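Local coordinates for protein Eps1p (Saccharomyces cerevisiae, PDB 4TW5) that belongs to the protein disulfide isomerase family and is built from thioredoxin-like domains that carry paired cysteines, at residues A[188-191]-A[192-196]. Numbering follows the deposited sequence.
Sequences KIIS and RQLAV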
ATOM      1  N   LYS A 188     -21.794 -11.315 -13.708  1.00 23.49           N
ATOM      2  CA  LYS A 188     -23.074 -11.770 -13.216  1.00 25.35           C
ATOM      3  C   LYS A 188     -23.508 -13.063 -13.917  1.00 24.20           C
ATOM      4  O   LYS A 188     -23.953 -13.995 -13.276  1.00 23.57           O
ATOM      5  CB  LYS A 188     -24.127 -10.679 -13.430  1.00 27.87           C
ATOM      6  CG  LYS A 188     -25.510 -11.011 -12.901  1.00 30.68           C
ATOM      7  CD  LYS A 188     -26.343  -9.757 -12.936  1.00 31.72           C
ATOM      8  CE  LYS A 188     -27.726  -9.973 -12.387  1.00 33.06           C
ATOM      9  NZ  LYS A 188     -28.466  -8.689 -12.361  1.00 29.05           N
ATOM     10  N   ILE A 189     -23.340 -13.123 -15.231  1.00 23.60           N
ATOM     11  CA  ILE A 189     -23.730 -14.306 -15.984  1.00 23.85           C
ATOM     12  C   ILE A 189     -22.856 -15.511 -15.539  1.00 28.06           C
ATOM     13  O   ILE A 189     -23.379 -16.574 -15.198  1.00 28.64           O
ATOM     14  CB  ILE A 189     -23.607 -14.042 -17.517  1.00 22.77           C
ATOM     15  CG1 ILE A 189     -24.555 -12.924 -17.942  1.00 24.96           C
ATOM     16  CG2 ILE A 189     -23.916 -15.274 -18.326  1.00 26.62           C
ATOM     17  CD1 ILE A 189     -24.307 -12.394 -19.354  1.00 24.12           C
ATOM     18  N   ILE A 190     -21.547 -15.293 -15.456  1.00 22.44           N
ATOM     19  CA  ILE A 190     -20.605 -16.268 -14.925  1.00 19.77           C
ATOM     20  C   ILE A 190     -20.987 -16.754 -13.549  1.00 23.67           C
ATOM     21  O   ILE A 190     -20.834 -17.955 -13.259  1.00 28.59           O
ATOM     22  CB  ILE A 190     -19.197 -15.692 -14.874  1.00 21.83           C
ATOM     23  CG1 ILE A 190     -18.706 -15.438 -16.292  1.00 27.12           C
ATOM     24  CG2 ILE A 190     -18.250 -16.589 -14.114  1.00 13.46           C
ATOM     25  CD1 ILE A 190     -17.503 -14.548 -16.363  1.00 26.76           C
ATOM     26  N   SER A 191     -21.435 -15.857 -12.674  1.00 19.32           N
ATOM     27  CA  SER A 191     -21.755 -16.284 -11.316  1.00 19.29           C
ATOM     28  C   SER A 191     -22.951 -17.240 -11.314  1.00 27.67           C
ATOM     29  O   SER A 191     -22.965 -18.221 -10.584  1.00 24.93           O
ATOM     30  CB  SER A 191     -22.036 -15.104 -10.407  1.00 26.78           C
ATOM     31  OG  SER A 191     -23.322 -14.572 -10.646  1.00 28.48           O
ATOM     32  N   ARG A 192     -23.938 -16.965 -12.157  1.00 29.35           N
ATOM     33  CA  ARG A 192     -25.128 -17.791 -12.169  1.00 33.05           C
ATOM     34  C   ARG A 192     -24.853 -19.131 -12.858  1.00 28.84           C
ATOM     35  O   ARG A 192     -25.333 -20.139 -12.416  1.00 28.78           O
ATOM     36  CB  ARG A 192     -26.280 -17.055 -12.844  1.00 27.44           C
ATOM     37  CG  ARG A 192     -26.925 -16.006 -11.926  1.00 35.26           C
ATOM     38  CD  ARG A 192     -27.942 -15.091 -12.644  1.00 33.91           C
ATOM     39  NE  ARG A 192     -29.043 -15.744 -13.366  1.00 33.08           N
ATOM     40  CZ  ARG A 192     -30.088 -16.338 -12.794  1.00 33.92           C
ATOM     41  NH1 ARG A 192     -30.196 -16.378 -11.479  1.00 34.21           N
ATOM     42  NH2 ARG A 192     -31.040 -16.868 -13.543  1.00 32.30           N
ATOM     43  N   GLN A 193     -24.070 -19.142 -13.920  1.00 24.50           N
ATOM     44  CA  GLN A 193     -23.764 -20.393 -14.595  1.00 31.13           C
ATOM     45  C   GLN A 193     -22.938 -21.326 -13.696  1.00 31.87           C
ATOM     46  O   GLN A 193     -23.209 -22.520 -13.625  1.00 32.94           O
ATOM     47  CB  GLN A 193     -23.038 -20.109 -15.916  1.00 32.13           C
ATOM     48  CG  GLN A 193     -23.944 -19.481 -16.982  1.00 30.15           C
ATOM     49  CD  GLN A 193     -23.237 -19.323 -18.317  1.00 32.60           C
ATOM     50  OE1 GLN A 193     -22.137 -18.798 -18.376  1.00 28.98           O
ATOM     51  NE2 GLN A 193     -23.865 -19.777 -19.390  1.00 29.80           N
ATOM     52  N   LEU A 194     -21.984 -20.765 -12.953  1.00 32.44           N
ATOM     53  CA  LEU A 194     -21.137 -21.562 -12.082  1.00 24.74           C
ATOM     54  C   LEU A 194     -21.898 -22.056 -10.870  1.00 28.94           C
ATOM     55  O   LEU A 194     -21.488 -23.029 -10.226  1.00 28.43           O
ATOM     56  CB  LEU A 194     -19.904 -20.781 -11.632  1.00 20.77           C
ATOM     57  CG  LEU A 194     -18.837 -20.689 -12.721  1.00 29.22           C
ATOM     58  CD1 LEU A 194     -17.607 -19.913 -12.236  1.00 27.78           C
ATOM     59  CD2 LEU A 194     -18.455 -22.071 -13.238  1.00 19.02           C
ATOM     60  N   ALA A 195     -22.976 -21.370 -10.527  1.00 23.88           N
ATOM     61  CA  ALA A 195     -23.786 -21.802  -9.405  1.00 29.62           C
ATOM     62  C   ALA A 195     -24.440 -23.191  -9.638  1.00 31.67           C
ATOM     63  O   ALA A 195     -24.650 -23.933  -8.691  1.00 26.92           O
ATOM     64  CB  ALA A 195     -24.848 -20.760  -9.103  1.00 29.23           C
ATOM     65  N   VAL A 196     -24.738 -23.529 -10.892  1.00 33.60           N
ATOM     66  CA  VAL A 196     -25.287 -24.844 -11.258  1.00 28.41           C
ATOM     67  C   VAL A 196     -24.285 -25.926 -10.914  1.00 35.64           C
ATOM     68  O   VAL A 196     -24.646 -27.021 -10.475  1.00 40.16           O
ATOM     69  CB  VAL A 196     -25.640 -24.931 -12.771  1.00 29.83           C
ATOM     70  CG1 VAL A 196     -25.841 -26.387 -13.229  1.00 26.69           C
ATOM     71  CG2 VAL A 196     -26.863 -24.097 -13.078  1.00 32.30           C
TER
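The carbonyl oxygen of Lys188 receives two donors from the next turn of the helix, the backbone N of Arg192 at 3.2 Å and, at 2.8 Å from the same O, the hydroxyl OG of Ser191. Both come to the same face of the Lys188 carbonyl plane, while CG of Arg192 touches this O from the other face of that plane. The fully extended Lys188 side chain carries its NZ well away from the turn, to a salt bridge with Asp169. Ile189 O takes the straightest of the backbone bonds, from Gln193 N at 3.0 Å with an N-H...O angle of 165°. The Ile189 and Gln193 side chains run alongside one another, pointing the same way, and the CG2 branch of Ile189 lies 3.9 Å from the amide OE1 of Gln193. The Gln193 amide is gripped at both ends, OE1 by the hydroxyl of Ser258 and NE2 by the carbonyl of Arg116, which should fix its rotation. One residue on, Ile190 O accepts Leu194 N at 3.1 Å, and the two side chains point the same way, touching through Ile190 CG2 and Leu194 CD1. The chi1 of -66° sets the CG2 branch of Ile190 opposite its backbone N and beside the carbonyl carbon, on the side of the following turn where the leucine methyl lies. Ser191 bends its OG back over the preceding turn (chi1 77°), where it also pairs with the backbone N of Glu134, while its own carbonyl makes a weak bond to Ala195 N. These turns belong to helix 180-196, the crossover between parallel strands 155-160 and 200-205 in the second thioredoxin-like sheet. Leu194 and Ser191 rest on Thr201 of strand 200-205, Ile190, Gln193 and Leu194 meet helix 259-265, and Ile189 packs against helix 121-124.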